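Local atomic coordinates of lectin-related NK cell receptor LY49L1 (Mus musculus, PDB entry 3G8K), a protein that serves as a natural killer cell receptor that probably recognises MHC class I molecules, as Ly49 receptors do, seen here as its C-type lectin-like domain. Residues G15-Y20 with G122-K127; S41-D46 with I118-K123; G98-L103 with D111-S116. The protein carries 1 engineered substitution. All blocks are in the same frame, centred on the assembly; numbering follows the deposited sequence.

Contact 1 (G15-Y20 with G122-K127); sequences GIKCYY and GKRLDK
Lys123 O is gripped by two donors. Cys18 N bonds to Lys123 O at 3.0 Å, and a water donates to Lys123 O at 2.9 Å. The same water lies at the edge of the Tyr20 ring, in its plane, and hydrogen-bonds Tyr20 OH at a rather short 2.5 Å. Cys18 and Lys123 form an antiparallel hydrogen-bonded pair; its return bond, from Lys123 N to Cys18 O, is weak. Gly122 CA adds a CA-H...O contact to Cys18 O.

Beyond this pair, Ile16 O accepts from Leu125 N at 2.7 Å, with an N-H...O angle of 166°. Arg124 CA also makes a CA-H...O contact with Ile16 O. Arg124 turns its guanidinium side-on to Asp126 in a salt bridge. Arg124 NE reaches Asp126 OD2 at 2.8 Å and Arg124 NH2 reaches Asp126 OD1 at 2.7 Å, each on a syn lone pair and close to the guanidinium plane. A chi1 of 60° swings the Asp126 carboxylate to meet these nitrogens. Ile16 CG2 sits over the centre of one guanidinium face, 3.4 Å from Arg124 CZ. Ile16 CD1 packs on the Asp126 carboxylate, so one isoleucine touches both halves of the salt bridge. Cys18 SG, in a disulfide with Cys13, packs against Leu125 CD1.

Lys17 NZ has its polar partners elsewhere: Glu50, Asp46 and the carbonyl of Lys44. Leu125 also packs on Trp11 of the second subunit. The contact pairs strand 17-21 with the end of strand 118-124, as N- and C-terminal strands pair in C-type lectin-like domains. Strand 10-14 borders strand 17-21, and strand 41-42 also pairs with strand 118-124.

Contact 2 (S41-D46 with I118-K123); sequences SLLKID and ICICGK
Gly122 O receives two donors, Ser41 N at 3.2 Å and a water at 3.2 Å. The water also makes a weak bond to Ser41 OG. This is a short antiparallel pairing within the C-type lectin-like fold, where strand 41-42 joins strand 118-124. Ser41 and Gly122 form the hydrogen-bonded pair, closed by Gly122 N to Ser41 O at 2.8 Å. Cys121 CA adds a CA-H...O contact to the same Ser41 O. One step on, Leu43 N bonds to Ile120 O at 2.9 Å.

The two leucines leave the backbone on different sides. Leu42 runs to helix 28-37, where it packs on Trp28 and Cys31. Its CD1 also touches Cys119 CB, at 4.2 Å. Cys119 is bonded to Cys31 and Cys121 to Cys35, so two disulfides tie the strand to that helix beside Leu42.

Leu43 and Ile120 lie side by side, pointing the same way; both touch Tyr19, and Ile120 also packs on Tyr63 and Ile65 of strand 62-70. With CG anti to its backbone N (chi1 169°), Leu43 sends one methyl to each of two residues. CD1 packs on the bare backbone of Gly122, 3.9 Å from its CA, and CD2 meets Ile120 CD1 at 3.9 Å.

Contact 3 (G98-L103 with D111-S116); sequences GGCMLL and DNCDKS
A disulfide-closed beta hairpin of the C-type lectin-like domain brings these segments together. Cys100 SG and Cys113 SG are joined at 2.1 Å, with a torsion of 102° about the S-S bond. Each sulfur is turned beside its own backbone N, and from there the two meet across the segments. Beside the disulfide, Cys100 and Asp111 form an antiparallel hydrogen-bonded pair. Asp111 N bonds to Cys100 O at 2.9 Å; the reverse bond, Cys100 N to Asp111 O, is weak.

Gly98 CA lies 3.4 Å from Asp111 C, a close backbone approach made at a residue with no side chain. A water accepts from Gly99 N at 2.9 Å and from Cys113 N, bridging the segments next to the disulfide. Asp111 OD1 takes Asn112 N on its anti lone pair at 2.6 Å, while Asp111 CB touches Leu102 CD1 at 4.1 Å. Asn112 OD1 accepts from Asp114 N at 2.9 Å, forming an Asx turn at the start of the type I turn 112-115.

Cys100 and Leu102 also pack on Trp64 of strand 62-70. The hairpin of strands 100-104 and 108-111, with a disulfide from its first strand to the loop after its second, is characteristic of the C-type lectin-like fold.

How the contacts relate
Contacts 1 and 2 use overlapping parts of strand 118-124, share Gly122 and Lys123, and have centres 9 Å apart. Lys17 NZ of contact 1 reaches Asp46 OD1 of contact 2 in a 2.8 Å salt bridge. Tyr20 O is a probable acceptor from Cys121 N, and Tyr19 CE2 packs 3.5 Å from Leu43 CD1. Contact 3 is on the other side of the chain's centre from contact 1, about 23 Å between centres. It is about 14 Å from contact 2 between centres and adjoins it only in sequence. All three reach one mixed sheet, and contact 3 is nested inside the loops closed by the other two.

Contact 1 (G15-Y20 with G122-K127)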
ATOM      1  N   GLY A  15      10.335  -1.058  -4.201  1.00 30.10           N
ATOM      2  CA  GLY A  15      11.691  -1.451  -4.562  1.00 30.53           C
ATOM      3  C   GLY A  15      11.853  -2.888  -4.157  1.00 31.62           C
ATOM      4  O   GLY A  15      11.029  -3.743  -4.558  1.00 33.66           O
ATOM      5  N   ILE A  16      12.850  -3.146  -3.293  1.00 31.17           N
ATOM      6  CA  ILE A  16      13.224  -4.505  -2.832  1.00 30.56           C
ATOM      7  C   ILE A  16      12.715  -4.891  -1.419  1.00 29.36           C
ATOM      8  O   ILE A  16      13.094  -5.907  -0.909  1.00 30.63           O
ATOM      9  CB  ILE A  16      14.805  -4.686  -3.032  1.00 31.16           C
ATOM     10  CG1 ILE A  16      15.203  -5.862  -3.941  1.00 34.51           C
ATOM     11  CG2 ILE A  16      15.576  -4.585  -1.768  1.00 33.01           C
ATOM     12  CD1 ILE A  16      15.410  -7.196  -3.241  1.00 38.64           C
ATOM     13  N   LYS A  17      11.823  -4.111  -0.816  1.00 27.54           N
ATOM     14  CA  LYS A  17      11.370  -4.255   0.574  1.00 25.36           C
ATOM     15  C   LYS A  17       9.799  -4.247   0.653  1.00 25.68           C
ATOM     16  O   LYS A  17       9.156  -3.350   0.094  1.00 26.45           O
ATOM     17  CB  LYS A  17      11.943  -3.126   1.503  1.00 25.20           C
ATOM     18  CG  LYS A  17      11.740  -3.401   3.044  1.00 25.89           C
ATOM     19  CD  LYS A  17      12.495  -2.478   4.034  1.00 23.16           C
ATOM     20  CE  LYS A  17      13.808  -1.918   3.488  1.00 27.76           C
ATOM     21  NZ  LYS A  17      14.164  -0.817   4.396  1.00 22.15           N
ATOM     22  N   CYS A  18       9.203  -5.203   1.355  1.00 23.49           N
ATOM     23  CA  CYS A  18       7.761  -5.116   1.720  1.00 21.49           C
ATOM     24  C   CYS A  18       7.524  -4.716   3.188  1.00 20.57           C
ATOM     25  O   CYS A  18       8.471  -4.700   3.937  1.00 19.51           O
ATOM     26  CB  CYS A  18       7.110  -6.414   1.370  1.00 20.83           C
ATOM     27  SG  CYS A  18       7.311  -6.722  -0.440  1.00 22.80           S
ATOM     28  N   TYR A  19       6.260  -4.413   3.574  1.00 20.71           N
ATOM     29  CA  TYR A  19       5.878  -3.772   4.817  1.00 18.52           C
ATOM     30  C   TYR A  19       4.608  -4.433   5.265  1.00 19.12           C
ATOM     31  O   TYR A  19       3.625  -4.461   4.526  1.00 19.98           O
ATOM     32  CB  TYR A  19       5.574  -2.295   4.568  1.00 19.20           C
ATOM     33  CG  TYR A  19       6.807  -1.564   3.958  1.00 18.49           C
ATOM     34  CD1 TYR A  19       6.914  -1.368   2.556  1.00 17.66           C
ATOM     35  CD2 TYR A  19       7.828  -1.107   4.770  1.00 19.19           C
ATOM     36  CE1 TYR A  19       8.083  -0.710   1.975  1.00 20.76           C
ATOM     37  CE2 TYR A  19       8.997  -0.426   4.187  1.00 20.07           C
ATOM     38  CZ  TYR A  19       9.095  -0.311   2.807  1.00 19.32           C
ATOM     39  OH  TYR A  19      10.153   0.403   2.251  1.00 26.03           O
ATOM     40  N   TYR A  20       4.621  -4.917   6.481  1.00 20.55           N
ATOM     41  CA  TYR A  20       3.484  -5.753   7.054  1.00 22.05           C
ATOM     42  C   TYR A  20       3.081  -5.085   8.374  1.00 22.55           C
ATOM     43  O   TYR A  20       3.910  -4.441   8.988  1.00 21.49           O
ATOM     44  CB  TYR A  20       3.976  -7.206   7.277  1.00 22.58           C
ATOM     45  CG  TYR A  20       4.675  -7.820   6.057  1.00 24.58           C
ATOM     46  CD1 TYR A  20       6.054  -7.722   5.889  1.00 21.10           C
ATOM     47  CD2 TYR A  20       3.946  -8.476   5.077  1.00 26.22           C
ATOM     48  CE1 TYR A  20       6.660  -8.256   4.753  1.00 25.60           C
ATOM     49  CE2 TYR A  20       4.562  -9.043   3.980  1.00 26.22           C
ATOM     50  CZ  TYR A  20       5.897  -8.883   3.807  1.00 27.23           C
ATOM     51  OH  TYR A  20       6.459  -9.479   2.725  1.00 26.37           O
ATOM     52  N   GLY A 122       9.437  -4.813   8.529  1.00 25.94           N
ATOM     53  CA  GLY A 122       9.871  -4.955   7.136  1.00 24.64           C
ATOM     54  C   GLY A 122      10.586  -6.280   6.876  1.00 24.03           C
ATOM     55  O   GLY A 122      11.138  -6.897   7.792  1.00 25.15           O
ATOM     56  N   LYS A 123      10.570  -6.702   5.623  1.00 25.46           N
ATOM     57  CA  LYS A 123      11.302  -7.846   5.084  1.00 26.09           C
ATOM     58  C   LYS A 123      11.644  -7.574   3.609  1.00 25.46           C
ATOM     59  O   LYS A 123      10.778  -7.323   2.801  1.00 24.12           O
ATOM     60  CB  LYS A 123      10.543  -9.172   5.220  1.00 27.85           C
ATOM     61  CG  LYS A 123      11.426 -10.462   4.940  1.00 25.24           C
ATOM     62  CD  LYS A 123      10.535 -11.718   4.987  1.00 28.42           C
ATOM     63  CE  LYS A 123      11.248 -13.018   4.661  1.00 32.99           C
ATOM     64  NZ  LYS A 123      10.190 -14.074   4.402  1.00 37.12           N
ATOM     65  N   ARG A 124      12.950  -7.530   3.303  1.00 26.29           N
ATOM     66  CA  ARG A 124      13.424  -7.474   1.947  1.00 25.82           C
ATOM     67  C   ARG A 124      13.073  -8.714   1.160  1.00 25.21           C
ATOM     68  O   ARG A 124      12.914  -9.808   1.694  1.00 26.33           O
ATOM     69  CB  ARG A 124      14.936  -7.223   1.913  1.00 26.44           C
ATOM     70  CG  ARG A 124      15.228  -5.855   2.226  1.00 24.83           C
ATOM     71  CD  ARG A 124      16.717  -5.614   2.254  1.00 30.20           C
ATOM     72  NE  ARG A 124      17.463  -6.057   1.080  1.00 30.04           N
ATOM     73  CZ  ARG A 124      18.208  -5.225   0.341  1.00 33.30           C
ATOM     74  NH1 ARG A 124      18.217  -3.931   0.644  1.00 32.86           N
ATOM     75  NH2 ARG A 124      18.926  -5.661  -0.691  1.00 28.76           N
ATOM     76  N   LEU A 125      12.934  -8.525  -0.131  1.00 25.46           N
ATOM     77  CA  LEU A 125      12.555  -9.612  -1.007  1.00 27.34           C
ATOM     78  C   LEU A 125      13.722 -10.622  -1.289  1.00 27.92           C
ATOM     79  O   LEU A 125      13.508 -11.788  -1.662  1.00 27.54           O
ATOM     80  CB  LEU A 125      11.894  -8.992  -2.256  1.00 27.03           C
ATOM     81  CG  LEU A 125      10.372  -8.910  -2.392  1.00 25.65           C
ATOM     82  CD1 LEU A 125       9.673  -8.886  -1.138  1.00 27.13           C
ATOM     83  CD2 LEU A 125       9.921  -7.735  -3.195  1.00 28.21           C
ATOM     84  N   ASP A 126      14.964 -10.149  -1.132  1.00 28.68           N
ATOM     85  CA  ASP A 126      16.149 -10.976  -1.134  1.00 28.34           C
ATOM     86  C   ASP A 126      16.540 -11.505   0.294  1.00 29.49           C
ATOM     87  O   ASP A 126      17.704 -11.821   0.526  1.00 28.01           O
ATOM     88  CB  ASP A 126      17.327 -10.228  -1.806  1.00 28.29           C
ATOM     89  CG  ASP A 126      17.685  -8.951  -1.124  1.00 28.11           C
ATOM     90  OD1 ASP A 126      18.471  -8.172  -1.713  1.00 31.69           O
ATOM     91  OD2 ASP A 126      17.249  -8.677   0.010  1.00 28.92           O
ATOM     92  N   LYS A 127      15.560 -11.669   1.211  1.00 30.05           N
ATOM     93  CA  LYS A 127      15.874 -12.193   2.536  1.00 30.78           C
ATOM     94  C   LYS A 127      15.449 -13.649   2.642  1.00 30.11           C
ATOM     95  O   LYS A 127      14.285 -13.989   2.443  1.00 31.52           O
ATOM     96  CB  LYS A 127      15.418 -11.301   3.723  1.00 31.47           C
ATOM     97  CG  LYS A 127      15.203 -12.109   5.033  1.00 33.30           C
ATOM     98  CD  LYS A 127      15.552 -11.370   6.331  1.00 35.18           C
ATOM     99  CE  LYS A 127      14.584 -11.786   7.506  1.00 38.56           C
ATOM    100  NZ  LYS A 127      14.611 -10.925   8.795  1.00 38.98           N
TER
HETATM  101  O   HOH W   1       8.850  -9.407   2.041  1.00 24.16           O

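Contact 2 (S41-D46 with I118-K123)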
ATOM      1  N   SER A  41      11.263  -7.959  10.770  1.00 27.60           N
ATOM      2  CA  SER A  41      11.985  -7.243  11.767  1.00 26.42           C
ATOM      3  C   SER A  41      11.354  -5.900  11.899  1.00 25.17           C
ATOM      4  O   SER A  41      10.891  -5.338  10.923  1.00 24.58           O
ATOM      5  CB  SER A  41      13.471  -7.121  11.409  1.00 27.50           C
ATOM      6  OG  SER A  41      13.587  -6.158  10.403  1.00 30.88           O
ATOM      7  N   LEU A  42      11.270  -5.375  13.128  1.00 24.08           N
ATOM      8  CA  LEU A  42      10.725  -4.049  13.278  1.00 21.84           C
ATOM      9  C   LEU A  42      11.406  -3.105  12.283  1.00 22.28           C
ATOM     10  O   LEU A  42      12.633  -3.078  12.221  1.00 23.52           O
ATOM     11  CB  LEU A  42      10.909  -3.572  14.741  1.00 23.29           C
ATOM     12  CG  LEU A  42       9.941  -2.482  15.284  1.00 20.32           C
ATOM     13  CD1 LEU A  42       8.501  -2.672  14.942  1.00 17.70           C
ATOM     14  CD2 LEU A  42      10.057  -2.386  16.811  1.00 19.62           C
ATOM     15  N   LEU A  43      10.633  -2.277  11.587  1.00 20.78           N
ATOM     16  CA  LEU A  43      11.070  -1.708  10.320  1.00 20.28           C
ATOM     17  C   LEU A  43      12.327  -0.813  10.431  1.00 18.48           C
ATOM     18  O   LEU A  43      12.423   0.113  11.239  1.00 18.64           O
ATOM     19  CB  LEU A  43       9.923  -0.978   9.573  1.00 19.87           C
ATOM     20  CG  LEU A  43      10.404  -0.123   8.353  1.00 16.63           C
ATOM     21  CD1 LEU A  43      10.564  -1.080   7.191  1.00 16.54           C
ATOM     22  CD2 LEU A  43       9.436   0.979   7.913  1.00 18.03           C
ATOM     23  N   LYS A  44      13.292  -1.117   9.573  1.00 20.84           N
ATOM     24  CA  LYS A  44      14.437  -0.215   9.389  1.00 19.84           C
ATOM     25  C   LYS A  44      14.376   0.594   8.070  1.00 20.73           C
ATOM     26  O   LYS A  44      14.188   0.007   7.025  1.00 20.71           O
ATOM     27  CB  LYS A  44      15.720  -1.033   9.390  1.00 21.17           C
ATOM     28  CG  LYS A  44      16.953  -0.124   9.047  1.00 18.64           C
ATOM     29  CD  LYS A  44      18.247  -0.891   9.136  1.00 25.98           C
ATOM     30  CE  LYS A  44      18.334  -1.950   8.032  1.00 31.32           C
ATOM     31  NZ  LYS A  44      19.260  -1.382   6.958  1.00 32.06           N
ATOM     32  N   ILE A  45      14.648   1.903   8.134  1.00 17.62           N
ATOM     33  CA  ILE A  45      14.366   2.810   7.086  1.00 19.01           C
ATOM     34  C   ILE A  45      15.795   3.168   6.553  1.00 19.73           C
ATOM     35  O   ILE A  45      16.692   3.555   7.298  1.00 19.42           O
ATOM     36  CB  ILE A  45      13.540   4.073   7.524  1.00 17.88           C
ATOM     37  CG1 ILE A  45      12.215   3.715   8.222  1.00 15.96           C
ATOM     38  CG2 ILE A  45      13.196   5.045   6.278  1.00 17.22           C
ATOM     39  CD1 ILE A  45      11.333   4.936   8.480  1.00 18.47           C
ATOM     40  N   ASP A  46      15.987   2.965   5.260  1.00 21.98           N
ATOM     41  CA  ASP A  46      17.325   2.943   4.683  1.00 22.42           C
ATOM     42  C   ASP A  46      17.802   4.252   4.160  1.00 23.18           C
ATOM     43  O   ASP A  46      19.024   4.447   4.049  1.00 22.69           O
ATOM     44  CB  ASP A  46      17.351   1.896   3.570  1.00 24.97           C
ATOM     45  CG  ASP A  46      17.553   0.536   4.110  1.00 28.13           C
ATOM     46  OD1 ASP A  46      16.802  -0.337   3.716  1.00 29.51           O
ATOM     47  OD2 ASP A  46      18.449   0.361   4.987  1.00 34.22           O
ATOM     48  N   ILE A 118       0.940   0.788  16.440  1.00 23.58           N
ATOM     49  CA  ILE A 118       0.962  -0.228  15.370  1.00 23.46           C
ATOM     50  C   ILE A 118       2.419  -0.595  15.073  1.00 24.27           C
ATOM     51  O   ILE A 118       3.218   0.273  14.896  1.00 24.38           O
ATOM     52  CB  ILE A 118       0.223   0.221  14.105  1.00 25.56           C
ATOM     53  CG1 ILE A 118      -1.286   0.512  14.382  1.00 26.83           C
ATOM     54  CG2 ILE A 118       0.287  -0.886  12.963  1.00 24.79           C
ATOM     55  CD1 ILE A 118      -1.994  -0.680  15.024  1.00 32.90           C
ATOM     56  N   CYS A 119       2.736  -1.882  15.020  1.00 24.17           N
ATOM     57  CA  CYS A 119       4.055  -2.350  14.497  1.00 25.45           C
ATOM     58  C   CYS A 119       4.094  -2.370  12.977  1.00 24.67           C
ATOM     59  O   CYS A 119       3.230  -2.935  12.309  1.00 24.12           O
ATOM     60  CB  CYS A 119       4.456  -3.752  15.058  1.00 22.93           C
ATOM     61  SG  CYS A 119       3.794  -4.165  16.706  1.00 26.37           S
ATOM     62  N   ILE A 120       5.097  -1.704  12.402  1.00 25.71           N
ATOM     63  CA  ILE A 120       5.368  -1.976  11.015  1.00 25.37           C
ATOM     64  C   ILE A 120       6.686  -2.770  10.972  1.00 26.14           C
ATOM     65  O   ILE A 120       7.755  -2.293  11.477  1.00 25.21           O
ATOM     66  CB  ILE A 120       5.348  -0.740  10.119  1.00 25.99           C
ATOM     67  CG1 ILE A 120       5.680  -1.105   8.681  1.00 24.12           C
ATOM     68  CG2 ILE A 120       6.338   0.342  10.600  1.00 28.75           C
ATOM     69  CD1 ILE A 120       5.601   0.138   7.764  1.00 28.21           C
ATOM     70  N   CYS A 121       6.548  -4.007  10.460  1.00 25.14           N
ATOM     71  CA  CYS A 121       7.644  -4.958  10.224  1.00 25.01           C
ATOM     72  C   CYS A 121       8.149  -4.908   8.777  1.00 24.06           C
ATOM     73  O   CYS A 121       7.380  -4.930   7.869  1.00 25.45           O
ATOM     74  CB  CYS A 121       7.148  -6.353  10.467  1.00 24.19           C
ATOM     75  SG  CYS A 121       6.323  -6.561  12.080  1.00 26.73           S
ATOM     76  N   GLY A 122       9.437  -4.813   8.529  1.00 25.94           N
ATOM     77  CA  GLY A 122       9.871  -4.955   7.136  1.00 24.64           C
ATOM     78  C   GLY A 122      10.586  -6.280   6.876  1.00 24.03           C
ATOM     79  O   GLY A 122      11.138  -6.897   7.792  1.00 25.15           O
ATOM     80  N   LYS A 123      10.570  -6.702   5.623  1.00 25.46           N
ATOM     81  CA  LYS A 123      11.302  -7.846   5.084  1.00 26.09           C
ATOM     82  C   LYS A 123      11.644  -7.574   3.609  1.00 25.46           C
ATOM     83  O   LYS A 123      10.778  -7.323   2.801  1.00 24.12           O
ATOM     84  CB  LYS A 123      10.543  -9.172   5.220  1.00 27.85           C
ATOM     85  CG  LYS A 123      11.426 -10.462   4.940  1.00 25.24           C
ATOM     86  CD  LYS A 123      10.535 -11.718   4.987  1.00 28.42           C
ATOM     87  CE  LYS A 123      11.248 -13.018   4.661  1.00 32.99           C
ATOM     88  NZ  LYS A 123      10.190 -14.074   4.402  1.00 37.12           N
TER
HETATM   89  O   HOH W   2      13.866  -8.497   7.886  1.00 38.19           O

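Contact 3 (G98-L103 with D111-S116)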
ATOM      1  N   GLY A  98      11.232  10.398  25.403  1.00 29.54           N
ATOM      2  CA  GLY A  98      11.108   9.087  24.735  1.00 27.68           C
ATOM      3  C   GLY A  98      12.328   8.538  24.030  1.00 26.07           C
ATOM      4  O   GLY A  98      12.991   9.239  23.228  1.00 23.73           O
ATOM      5  N   GLY A  99      12.583   7.246  24.219  1.00 24.57           N
ATOM      6  CA  GLY A  99      13.811   6.670  23.624  1.00 23.13           C
ATOM      7  C   GLY A  99      13.619   5.761  22.434  1.00 23.14           C
ATOM      8  O   GLY A  99      14.587   5.153  22.007  1.00 23.14           O
ATOM      9  N   CYS A 100      12.386   5.672  21.890  1.00 24.63           N
ATOM     10  CA  CYS A 100      12.074   4.784  20.734  1.00 24.01           C
ATOM     11  C   CYS A 100      11.438   5.617  19.627  1.00 23.26           C
ATOM     12  O   CYS A 100      10.690   6.564  19.932  1.00 22.65           O
ATOM     13  CB  CYS A 100      11.104   3.668  21.192  1.00 25.36           C
ATOM     14  SG  CYS A 100      11.791   2.390  22.376  1.00 28.05           S
ATOM     15  N   MET A 101      11.661   5.266  18.345  1.00 23.15           N
ATOM     16  CA  MET A 101      11.124   6.066  17.247  1.00 21.22           C
ATOM     17  C   MET A 101       9.788   5.475  16.647  1.00 23.12           C
ATOM     18  O   MET A 101       9.604   4.269  16.570  1.00 20.15           O
ATOM     19  CB  MET A 101      12.269   6.383  16.239  1.00 25.72           C
ATOM     20  CG  MET A 101      12.144   7.632  15.346  1.00 18.99           C
ATOM     21  SD  MET A 101      12.358   9.099  16.255  1.00 23.97           S
ATOM     22  CE  MET A 101      14.147   9.230  16.309  1.00 19.31           C
ATOM     23  N   LEU A 102       8.851   6.349  16.332  1.00 20.38           N
ATOM     24  CA  LEU A 102       7.712   6.072  15.505  1.00 23.02           C
ATOM     25  C   LEU A 102       7.832   6.825  14.197  1.00 21.48           C
ATOM     26  O   LEU A 102       8.413   7.898  14.164  1.00 19.82           O
ATOM     27  CB  LEU A 102       6.424   6.678  16.059  1.00 22.53           C
ATOM     28  CG  LEU A 102       5.988   6.442  17.451  1.00 25.43           C
ATOM     29  CD1 LEU A 102       5.285   7.737  17.804  1.00 24.78           C
ATOM     30  CD2 LEU A 102       4.963   5.294  17.278  1.00 29.16           C
ATOM     31  N   LEU A 103       7.200   6.216  13.206  1.00 21.58           N
ATOM     32  CA  LEU A 103       6.758   6.776  11.938  1.00 23.45           C
ATOM     33  C   LEU A 103       5.299   7.270  12.015  1.00 25.82           C
ATOM     34  O   LEU A 103       4.381   6.502  12.394  1.00 25.63           O
ATOM     35  CB  LEU A 103       6.792   5.645  10.878  1.00 20.42           C
ATOM     36  CG  LEU A 103       6.523   5.979   9.375  1.00 23.02           C
ATOM     37  CD1 LEU A 103       7.193   7.337   8.981  1.00 24.74           C
ATOM     38  CD2 LEU A 103       6.976   4.819   8.462  1.00 23.88           C
ATOM     39  N   ASP A 111       9.313   8.709  21.311  1.00 25.95           N
ATOM     40  CA  ASP A 111       8.216   8.546  22.245  1.00 25.73           C
ATOM     41  C   ASP A 111       8.513   7.452  23.272  1.00 26.66           C
ATOM     42  O   ASP A 111       9.418   6.648  23.079  1.00 26.13           O
ATOM     43  CB  ASP A 111       6.879   8.326  21.524  1.00 25.32           C
ATOM     44  CG  ASP A 111       5.699   8.890  22.330  1.00 29.41           C
ATOM     45  OD1 ASP A 111       5.814   8.958  23.590  1.00 37.98           O
ATOM     46  OD2 ASP A 111       4.693   9.347  21.757  1.00 29.40           O
ATOM     47  N   ASN A 112       7.712   7.430  24.363  1.00 27.17           N
ATOM     48  CA  ASN A 112       7.801   6.457  25.398  1.00 25.61           C
ATOM     49  C   ASN A 112       7.775   5.062  24.833  1.00 25.20           C
ATOM     50  O   ASN A 112       6.746   4.639  24.303  1.00 27.52           O
ATOM     51  CB  ASN A 112       6.566   6.624  26.286  1.00 27.57           C
ATOM     52  CG  ASN A 112       6.698   5.953  27.639  1.00 26.92           C
ATOM     53  OD1 ASN A 112       7.242   4.862  27.777  1.00 25.34           O
ATOM     54  ND2 ASN A 112       6.226   6.622  28.642  1.00 27.16           N
ATOM     55  N   CYS A 113       8.825   4.294  25.077  1.00 24.90           N
ATOM     56  CA  CYS A 113       8.892   2.907  24.585  1.00 25.95           C
ATOM     57  C   CYS A 113       7.769   2.010  25.080  1.00 25.86           C
ATOM     58  O   CYS A 113       7.571   0.924  24.560  1.00 25.73           O
ATOM     59  CB  CYS A 113      10.198   2.257  24.942  1.00 26.57           C
ATOM     60  SG  CYS A 113      11.651   3.143  24.292  1.00 29.34           S
ATOM     61  N   ASP A 114       7.027   2.478  26.072  1.00 26.54           N
ATOM     62  CA  ASP A 114       5.962   1.665  26.749  1.00 25.79           C
ATOM     63  C   ASP A 114       4.609   1.948  26.180  1.00 25.55           C
ATOM     64  O   ASP A 114       3.620   1.227  26.505  1.00 27.39           O
ATOM     65  CB  ASP A 114       5.883   2.105  28.203  1.00 26.67           C
ATOM     66  CG  ASP A 114       4.867   1.290  28.996  1.00 32.44           C
ATOM     67  OD1 ASP A 114       5.171   0.062  29.139  1.00 36.78           O
ATOM     68  OD2 ASP A 114       3.771   1.853  29.410  1.00 35.64           O
ATOM     69  N   LYS A 115       4.480   3.031  25.404  1.00 23.76           N
ATOM     70  CA  LYS A 115       3.225   3.240  24.756  1.00 24.84           C
ATOM     71  C   LYS A 115       3.064   2.157  23.673  1.00 25.43           C
ATOM     72  O   LYS A 115       4.038   1.690  23.105  1.00 24.87           O
ATOM     73  CB  LYS A 115       3.098   4.658  24.137  1.00 24.48           C
ATOM     74  CG  LYS A 115       2.751   5.706  25.138  1.00 24.44           C
ATOM     75  CD  LYS A 115       2.499   7.062  24.637  1.00 23.59           C
ATOM     76  CE  LYS A 115       1.272   7.262  23.847  1.00 20.30           C
ATOM     77  NZ  LYS A 115       0.024   6.850  24.569  1.00 24.53           N
ATOM     78  N   SER A 116       1.813   1.851  23.353  1.00 26.88           N
ATOM     79  CA  SER A 116       1.335   0.855  22.392  1.00 26.53           C
ATOM     80  C   SER A 116       0.962   1.589  21.085  1.00 27.44           C
ATOM     81  O   SER A 116       0.015   2.422  21.062  1.00 28.15           O
ATOM     82  CB  SER A 116       0.085   0.148  23.007  1.00 28.10           C
ATOM     83  OG  SER A 116       0.463  -0.739  24.062  1.00 28.93           O
TER
HETATM   84  O   HOH W   3      11.278   5.791  26.404  1.00 28.82           O